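Local coordinates for protein ATP-dependent DNA helicase PIF1 (Candida albicans, PDB 7OTJ) that couples ATP hydrolysis to 5'-3' unwinding of DNA and probably resolves G-quadruplexes, protecting nuclear and mitochondrial genome stability, at residues D107-V112 against L139-D144; L287-G292 against F442-A447. All blocks are in the same frame, centred on the assembly; numbering follows the deposited sequence.

Contact 1 of 2, residues D107-V112 against L139-D144; sequences DEISMV and LVACGD
The carboxylate of Asp107 has one face under the sulfur of Cys142: SG lies over it, 3.5 Å from Asp107 OD1. The backbone N-H of Glu108 reaches that oxygen from the other side of the plane, on its anti side and 28° out of it (Glu108 N to Asp107 OD1, 2.7 Å). At the second oxygen, OD2 accepts from Ser32 OG, so both ends of the group are held and its rotation is fixed. The carbonyl of Cys142 is also flat, and Ile109 N donates to its O from above the plane (3.1 Å, N-H...O 153°).

These are the neighbouring strand ends of a P-loop ATPase core: Asp107-Glu108 fits the Walker B motif, and Gly143-Asp144 begin a GDxxQLPP sequence that fits helicase motif III. The side chain of Glu108 touches the bound tetrafluoroaluminate and its OE2 accepts from Gln456. A water donates to the same Glu108 OE2 (3.1 Å) and accepts from Asp144 N (2.7 Å) and Ser110 N (3.3 Å), tying the two segments together. Beyond the polar cluster, Ile109 CG1 is anti to the backbone N (chi1 -166°), which carries it to Ala141 CB at 4.0 Å, while its CG2 branch rests 3.9 Å from the bare CA of Gly143. Asp144 OD2 forms a salt bridge with Arg206.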
ATOM      1  N   ASP A 107      -4.221  -4.061   7.997  1.00 39.68           N
ATOM      2  CA  ASP A 107      -4.149  -2.609   8.022  1.00 38.05           C
ATOM      3  C   ASP A 107      -4.889  -2.050   6.809  1.00 43.33           C
ATOM      4  O   ASP A 107      -5.138  -2.751   5.824  1.00 44.23           O
ATOM      5  CB  ASP A 107      -2.691  -2.130   8.050  1.00 35.65           C
ATOM      6  CG  ASP A 107      -2.529  -0.724   8.643  1.00 42.17           C
ATOM      7  OD1 ASP A 107      -3.538  -0.006   8.809  1.00 48.23           O
ATOM      8  OD2 ASP A 107      -1.383  -0.333   8.950  1.00 38.59           O
ATOM      9  N   GLU A 108      -5.269  -0.778   6.911  1.00 47.43           N
ATOM     10  CA  GLU A 108      -6.057  -0.098   5.888  1.00 42.69           C
ATOM     11  C   GLU A 108      -7.301  -0.909   5.524  1.00 44.45           C
ATOM     12  O   GLU A 108      -7.559  -1.234   4.365  1.00 49.52           O
ATOM     13  CB  GLU A 108      -5.202   0.200   4.656  1.00 42.26           C
ATOM     14  CG  GLU A 108      -4.035   1.137   4.929  1.00 48.69           C
ATOM     15  CD  GLU A 108      -4.473   2.554   5.307  1.00 45.39           C
ATOM     16  OE1 GLU A 108      -3.588   3.380   5.617  1.00 43.65           O
ATOM     17  OE2 GLU A 108      -5.689   2.848   5.295  1.00 42.46           O
ATOM     18  N   ILE A 109      -8.083  -1.223   6.558  1.00 41.58           N
ATOM     19  CA  ILE A 109      -9.263  -2.055   6.401  1.00 41.14           C
ATOM     20  C   ILE A 109     -10.324  -1.388   5.536  1.00 46.56           C
ATOM     21  O   ILE A 109     -11.213  -2.077   5.014  1.00 43.76           O
ATOM     22  CB  ILE A 109      -9.810  -2.396   7.802  1.00 42.29           C
ATOM     23  CG1 ILE A 109     -10.834  -3.533   7.742  1.00 40.00           C
ATOM     24  CG2 ILE A 109     -10.386  -1.155   8.456  1.00 43.54           C
ATOM     25  CD1 ILE A 109     -10.246  -4.853   7.331  1.00 36.60           C
ATOM     26  N   SER A 110     -10.238  -0.065   5.339  1.00 44.11           N
ATOM     27  CA  SER A 110     -11.305   0.643   4.635  1.00 38.25           C
ATOM     28  C   SER A 110     -11.441   0.171   3.196  1.00 37.75           C
ATOM     29  O   SER A 110     -12.555   0.126   2.663  1.00 40.99           O
ATOM     30  CB  SER A 110     -11.068   2.157   4.677  1.00 43.05           C
ATOM     31  OG  SER A 110     -10.014   2.563   3.821  1.00 44.17           O
ATOM     32  N   MET A 111     -10.337  -0.240   2.577  1.00 37.93           N
ATOM     33  CA  MET A 111     -10.326  -0.677   1.187  1.00 42.52           C
ATOM     34  C   MET A 111     -10.563  -2.176   1.037  1.00 49.26           C
ATOM     35  O   MET A 111     -10.465  -2.695  -0.078  1.00 49.88           O
ATOM     36  CB  MET A 111      -9.000  -0.286   0.512  1.00 39.11           C
ATOM     37  CG  MET A 111      -8.936   1.180   0.064  1.00 45.33           C
ATOM     38  SD  MET A 111      -7.408   1.721  -0.761  1.00 49.89           S
ATOM     39  CE  MET A 111      -6.264   1.755   0.605  1.00 40.17           C
ATOM     40  N   VAL A 112     -10.850  -2.886   2.129  1.00 48.04           N
ATOM     41  CA  VAL A 112     -11.166  -4.309   2.063  1.00 42.97           C
ATOM     42  C   VAL A 112     -12.664  -4.478   1.859  1.00 43.52           C
ATOM     43  O   VAL A 112     -13.469  -3.966   2.645  1.00 49.15           O
ATOM     44  CB  VAL A 112     -10.701  -5.045   3.327  1.00 42.00           C
ATOM     45  CG1 VAL A 112     -11.059  -6.519   3.216  1.00 42.59           C
ATOM     46  CG2 VAL A 112      -9.207  -4.863   3.525  1.00 39.28           C
ATOM     47  N   LEU A 139      -8.665 -11.821  14.746  1.00 45.11           N
ATOM     48  CA  LEU A 139      -8.705 -10.791  13.722  1.00 49.85           C
ATOM     49  C   LEU A 139      -8.379  -9.444  14.355  1.00 44.92           C
ATOM     50  O   LEU A 139      -8.991  -9.060  15.357  1.00 38.89           O
ATOM     51  CB  LEU A 139     -10.079 -10.761  13.057  1.00 48.39           C
ATOM     52  CG  LEU A 139     -10.288  -9.756  11.930  1.00 41.33           C
ATOM     53  CD1 LEU A 139      -9.335 -10.047  10.788  1.00 37.85           C
ATOM     54  CD2 LEU A 139     -11.725  -9.822  11.458  1.00 38.75           C
ATOM     55  N   VAL A 140      -7.398  -8.746  13.782  1.00 37.87           N
ATOM     56  CA  VAL A 140      -7.004  -7.409  14.227  1.00 40.84           C
ATOM     57  C   VAL A 140      -7.138  -6.490  13.021  1.00 37.61           C
ATOM     58  O   VAL A 140      -6.247  -6.444  12.163  1.00 36.61           O
ATOM     59  CB  VAL A 140      -5.580  -7.367  14.792  1.00 42.59           C
ATOM     60  CG1 VAL A 140      -5.196  -5.923  15.166  1.00 37.78           C
ATOM     61  CG2 VAL A 140      -5.431  -8.314  15.994  1.00 38.86           C
ATOM     62  N   ALA A 141      -8.261  -5.786  12.927  1.00 36.86           N
ATOM     63  CA  ALA A 141      -8.493  -4.842  11.846  1.00 41.17           C
ATOM     64  C   ALA A 141      -8.063  -3.444  12.263  1.00 38.54           C
ATOM     65  O   ALA A 141      -8.316  -3.011  13.391  1.00 40.61           O
ATOM     66  CB  ALA A 141      -9.966  -4.833  11.443  1.00 36.72           C
ATOM     67  N   CYS A 142      -7.449  -2.725  11.332  1.00 41.47           N
ATOM     68  CA  CYS A 142      -6.877  -1.420  11.628  1.00 41.07           C
ATOM     69  C   CYS A 142      -7.081  -0.509  10.428  1.00 47.46           C
ATOM     70  O   CYS A 142      -6.715  -0.873   9.307  1.00 46.18           O
ATOM     71  CB  CYS A 142      -5.389  -1.550  11.968  1.00 39.54           C
ATOM     72  SG  CYS A 142      -4.516   0.007  12.157  1.00 43.83           S
ATOM     73  N   GLY A 143      -7.661   0.664  10.653  1.00 47.14           N
ATOM     74  CA  GLY A 143      -7.831   1.606   9.563  1.00 44.16           C
ATOM     75  C   GLY A 143      -8.851   2.677   9.912  1.00 49.57           C
ATOM     76  O   GLY A 143      -9.147   2.919  11.081  1.00 42.98           O
ATOM     77  N   ASP A 144      -9.381   3.300   8.860  1.00 44.70           N
ATOM     78  CA  ASP A 144     -10.232   4.479   8.997  1.00 38.72           C
ATOM     79  C   ASP A 144     -11.219   4.452   7.841  1.00 41.63           C
ATOM     80  O   ASP A 144     -10.812   4.601   6.685  1.00 51.79           O
ATOM     81  CB  ASP A 144      -9.390   5.757   8.992  1.00 37.91           C
ATOM     82  CG  ASP A 144     -10.229   7.023   9.146  1.00 53.41           C
ATOM     83  OD1 ASP A 144     -11.427   6.924   9.501  1.00 45.82           O
ATOM     84  OD2 ASP A 144      -9.685   8.130   8.907  1.00 43.33           O
TER
HETATM   85  O   HOH W   1      -8.485   2.432   6.503  1.00 42.78           O

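Contact 2 of 2, residues L287-G292 against F442-A447; sequences LNLKVG and FPLILA
Leu287 meets Phe442 with the two side chains crossing at about a right angle: methyl CD2 of the leucine rests 3.9 Å from Phe442 CB, the root of the aromatic side chain. CG of Leu287 stands anti to the backbone N (chi1 177°), which sends the branched end across to the facing strand. There CD2 also packs on Leu444 CB at 4.0 Å, and both methyls of the fork lie beside the carbonyl oxygen of Leu444, with CD2 3.7 Å from Leu444 O. Leu289 and Leu446 meet differently, sliding past one another in opposite directions, so that their CD2 methyls touch at 3.7 Å. The other methyl of Leu289, CD1, approaches Leu444 CD1 at 4.2 Å. Leu446 also lays its branched end against the backbone of the opposite strand, with CD2 3.4 Å from Asn288 O.

Strands 287-289 and 444-446 come within 7.3 Å of each other at 65° between their directions. They therefore face each other through leucine side chains rather than pairing edge to edge; both belong to the curled antiparallel sheet, and 287-292 falls in the 2B domain sequence (SH3 clan) of Pif1 helicases. An inverse gamma turn centred on Pro443, closed by Leu444 N bonding to Phe442 O at 2.8 Å, leads from Phe442 into 444-446, the last piece of broken strand 435-446.

Tyr261 and Tyr403 meet the ring of Phe442, and Val406 and Phe408 of strand 404-409 extend the apolar packing around Leu444. Strand 286-289 hydrogen-bonds to strand 259-267, whereas Ile445 bonds to Met296 of strand 294-297.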
ATOM      1  N   LEU A 287      10.780   0.578 -19.137  1.00 65.16           N
ATOM      2  CA  LEU A 287      11.331   1.357 -18.028  1.00 58.62           C
ATOM      3  C   LEU A 287      12.243   2.434 -18.608  1.00 59.46           C
ATOM      4  O   LEU A 287      13.337   2.127 -19.096  1.00 60.45           O
ATOM      5  CB  LEU A 287      12.091   0.460 -17.049  1.00 58.58           C
ATOM      6  CG  LEU A 287      12.795   1.138 -15.870  1.00 59.63           C
ATOM      7  CD1 LEU A 287      11.808   1.924 -15.031  1.00 59.03           C
ATOM      8  CD2 LEU A 287      13.525   0.119 -15.013  1.00 60.18           C
ATOM      9  N   ASN A 288      11.790   3.687 -18.570  1.00 63.05           N
ATOM     10  CA  ASN A 288      12.556   4.815 -19.094  1.00 60.97           C
ATOM     11  C   ASN A 288      13.260   5.527 -17.946  1.00 62.05           C
ATOM     12  O   ASN A 288      12.611   5.956 -16.988  1.00 70.26           O
ATOM     13  CB  ASN A 288      11.650   5.789 -19.848  1.00 60.71           C
ATOM     14  CG  ASN A 288      10.981   5.152 -21.050  1.00 59.85           C
ATOM     15  OD1 ASN A 288      11.621   4.910 -22.077  1.00 69.07           O
ATOM     16  ND2 ASN A 288       9.684   4.895 -20.939  1.00 58.53           N
ATOM     17  N   LEU A 289      14.581   5.668 -18.052  1.00 63.54           N
ATOM     18  CA  LEU A 289      15.380   6.249 -16.982  1.00 67.54           C
ATOM     19  C   LEU A 289      16.374   7.251 -17.549  1.00 73.00           C
ATOM     20  O   LEU A 289      17.042   6.969 -18.547  1.00 80.09           O
ATOM     21  CB  LEU A 289      16.129   5.160 -16.201  1.00 68.11           C
ATOM     22  CG  LEU A 289      15.299   4.138 -15.419  1.00 63.68           C
ATOM     23  CD1 LEU A 289      16.210   3.146 -14.717  1.00 64.64           C
ATOM     24  CD2 LEU A 289      14.391   4.831 -14.420  1.00 63.16           C
ATOM     25  N   LYS A 290      16.458   8.423 -16.924  1.00 77.00           N
ATOM     26  CA  LYS A 290      17.549   9.359 -17.154  1.00 74.28           C
ATOM     27  C   LYS A 290      18.420   9.427 -15.906  1.00 75.59           C
ATOM     28  O   LYS A 290      18.176   8.746 -14.908  1.00 77.21           O
ATOM     29  CB  LYS A 290      17.020  10.751 -17.513  1.00 73.93           C
ATOM     30  CG  LYS A 290      16.446  10.866 -18.906  1.00 77.48           C
ATOM     31  CD  LYS A 290      15.861  12.239 -19.159  1.00 82.27           C
ATOM     32  CE  LYS A 290      15.265  12.334 -20.554  1.00 76.26           C
ATOM     33  NZ  LYS A 290      14.605  13.642 -20.799  1.00 88.26           N
ATOM     34  N   VAL A 291      19.433  10.279 -15.954  1.00 82.13           N
ATOM     35  CA  VAL A 291      20.261  10.516 -14.779  1.00 78.84           C
ATOM     36  C   VAL A 291      19.530  11.475 -13.851  1.00 82.82           C
ATOM     37  O   VAL A 291      19.082  12.549 -14.272  1.00 78.31           O
ATOM     38  CB  VAL A 291      21.639  11.054 -15.183  1.00 83.22           C
ATOM     39  CG1 VAL A 291      22.501  11.244 -13.950  1.00 83.60           C
ATOM     40  CG2 VAL A 291      22.299  10.093 -16.168  1.00 76.39           C
ATOM     41  N   GLY A 292      19.383  11.077 -12.588  1.00 82.44           N
ATOM     42  CA  GLY A 292      18.677  11.872 -11.607  1.00 74.01           C
ATOM     43  C   GLY A 292      17.187  11.622 -11.525  1.00 85.99           C
ATOM     44  O   GLY A 292      16.517  12.253 -10.697  1.00 82.65           O
ATOM     45  N   PHE A 442      14.293  -4.628 -14.522  1.00 55.11           N
ATOM     46  CA  PHE A 442      14.844  -4.027 -13.322  1.00 55.19           C
ATOM     47  C   PHE A 442      13.708  -3.652 -12.375  1.00 61.24           C
ATOM     48  O   PHE A 442      12.664  -3.162 -12.819  1.00 61.57           O
ATOM     49  CB  PHE A 442      15.674  -2.794 -13.669  1.00 58.52           C
ATOM     50  CG  PHE A 442      16.852  -3.095 -14.545  1.00 66.06           C
ATOM     51  CD1 PHE A 442      18.073  -3.437 -13.991  1.00 65.42           C
ATOM     52  CD2 PHE A 442      16.734  -3.060 -15.924  1.00 64.30           C
ATOM     53  CE1 PHE A 442      19.155  -3.725 -14.792  1.00 73.26           C
ATOM     54  CE2 PHE A 442      17.813  -3.348 -16.731  1.00 71.66           C
ATOM     55  CZ  PHE A 442      19.026  -3.680 -16.166  1.00 81.29           C
ATOM     56  N   PRO A 443      13.869  -3.879 -11.076  1.00 59.43           N
ATOM     57  CA  PRO A 443      12.779  -3.606 -10.122  1.00 59.90           C
ATOM     58  C   PRO A 443      12.659  -2.126  -9.775  1.00 60.92           C
ATOM     59  O   PRO A 443      12.798  -1.716  -8.619  1.00 69.69           O
ATOM     60  CB  PRO A 443      13.186  -4.460  -8.915  1.00 56.61           C
ATOM     61  CG  PRO A 443      14.672  -4.444  -8.961  1.00 60.60           C
ATOM     62  CD  PRO A 443      15.038  -4.491 -10.421  1.00 54.70           C
ATOM     63  N   LEU A 444      12.355  -1.308 -10.783  1.00 51.01           N
ATOM     64  CA  LEU A 444      12.286   0.134 -10.597  1.00 56.88           C
ATOM     65  C   LEU A 444      11.120   0.707 -11.385  1.00 60.31           C
ATOM     66  O   LEU A 444      10.783   0.215 -12.465  1.00 55.91           O
ATOM     67  CB  LEU A 444      13.588   0.821 -11.042  1.00 59.40           C
ATOM     68  CG  LEU A 444      14.893   0.435 -10.343  1.00 64.62           C
ATOM     69  CD1 LEU A 444      16.083   1.062 -11.056  1.00 69.78           C
ATOM     70  CD2 LEU A 444      14.865   0.847  -8.881  1.00 67.22           C
ATOM     71  N   ILE A 445      10.492   1.733 -10.815  1.00 60.36           N
ATOM     72  CA  ILE A 445       9.504   2.561 -11.491  1.00 56.15           C
ATOM     73  C   ILE A 445       9.847   4.014 -11.197  1.00 57.17           C
ATOM     74  O   ILE A 445      10.351   4.340 -10.119  1.00 55.05           O
ATOM     75  CB  ILE A 445       8.058   2.239 -11.051  1.00 53.24           C
ATOM     76  CG1 ILE A 445       7.919   2.385  -9.540  1.00 53.83           C
ATOM     77  CG2 ILE A 445       7.646   0.845 -11.516  1.00 51.89           C
ATOM     78  CD1 ILE A 445       6.505   2.258  -9.064  1.00 56.55           C
ATOM     79  N   LEU A 446       9.596   4.888 -12.174  1.00 61.49           N
ATOM     80  CA  LEU A 446       9.797   6.318 -11.950  1.00 74.06           C
ATOM     81  C   LEU A 446       8.858   6.764 -10.839  1.00 74.95           C
ATOM     82  O   LEU A 446       7.635   6.727 -11.011  1.00 70.86           O
ATOM     83  CB  LEU A 446       9.535   7.132 -13.219  1.00 60.91           C
ATOM     84  CG  LEU A 446      10.492   7.005 -14.405  1.00 71.12           C
ATOM     85  CD1 LEU A 446       9.938   7.747 -15.613  1.00 62.84           C
ATOM     86  CD2 LEU A 446      11.865   7.532 -14.040  1.00 67.26           C
ATOM     87  N   ALA A 447       9.409   7.150  -9.682  1.00 81.05           N
ATOM     88  CA  ALA A 447       8.534   7.306  -8.529  1.00 77.52           C
ATOM     89  C   ALA A 447       7.813   8.651  -8.539  1.00 75.25           C
ATOM     90  O   ALA A 447       6.597   8.692  -8.698  1.00105.79           O
ATOM     91  CB  ALA A 447       9.344   7.140  -7.240  1.00 72.03           C
TER

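Contact 1 closes well before contact 2 opens along the chain, and the two lie on opposite sides of its centre. Their centres are 32 Å apart and their nearest atoms about 16 Å, without touching. No sheet is shared: 107-112 with 139-144 belongs to the six-stranded parallel sheet of the ATPase core, whose strands 103-107 and 138-143 are neighbours, whereas 287-292 with 442-447 lies in the curled antiparallel sheet that includes the 2B region. One thus forms part of the nucleotide site, beside bound tetrafluoroaluminate and magnesium, with Asp107 on Ser32 of the ADP pocket; the other is plain structural packing of leucines between strands, away from the annotated sites.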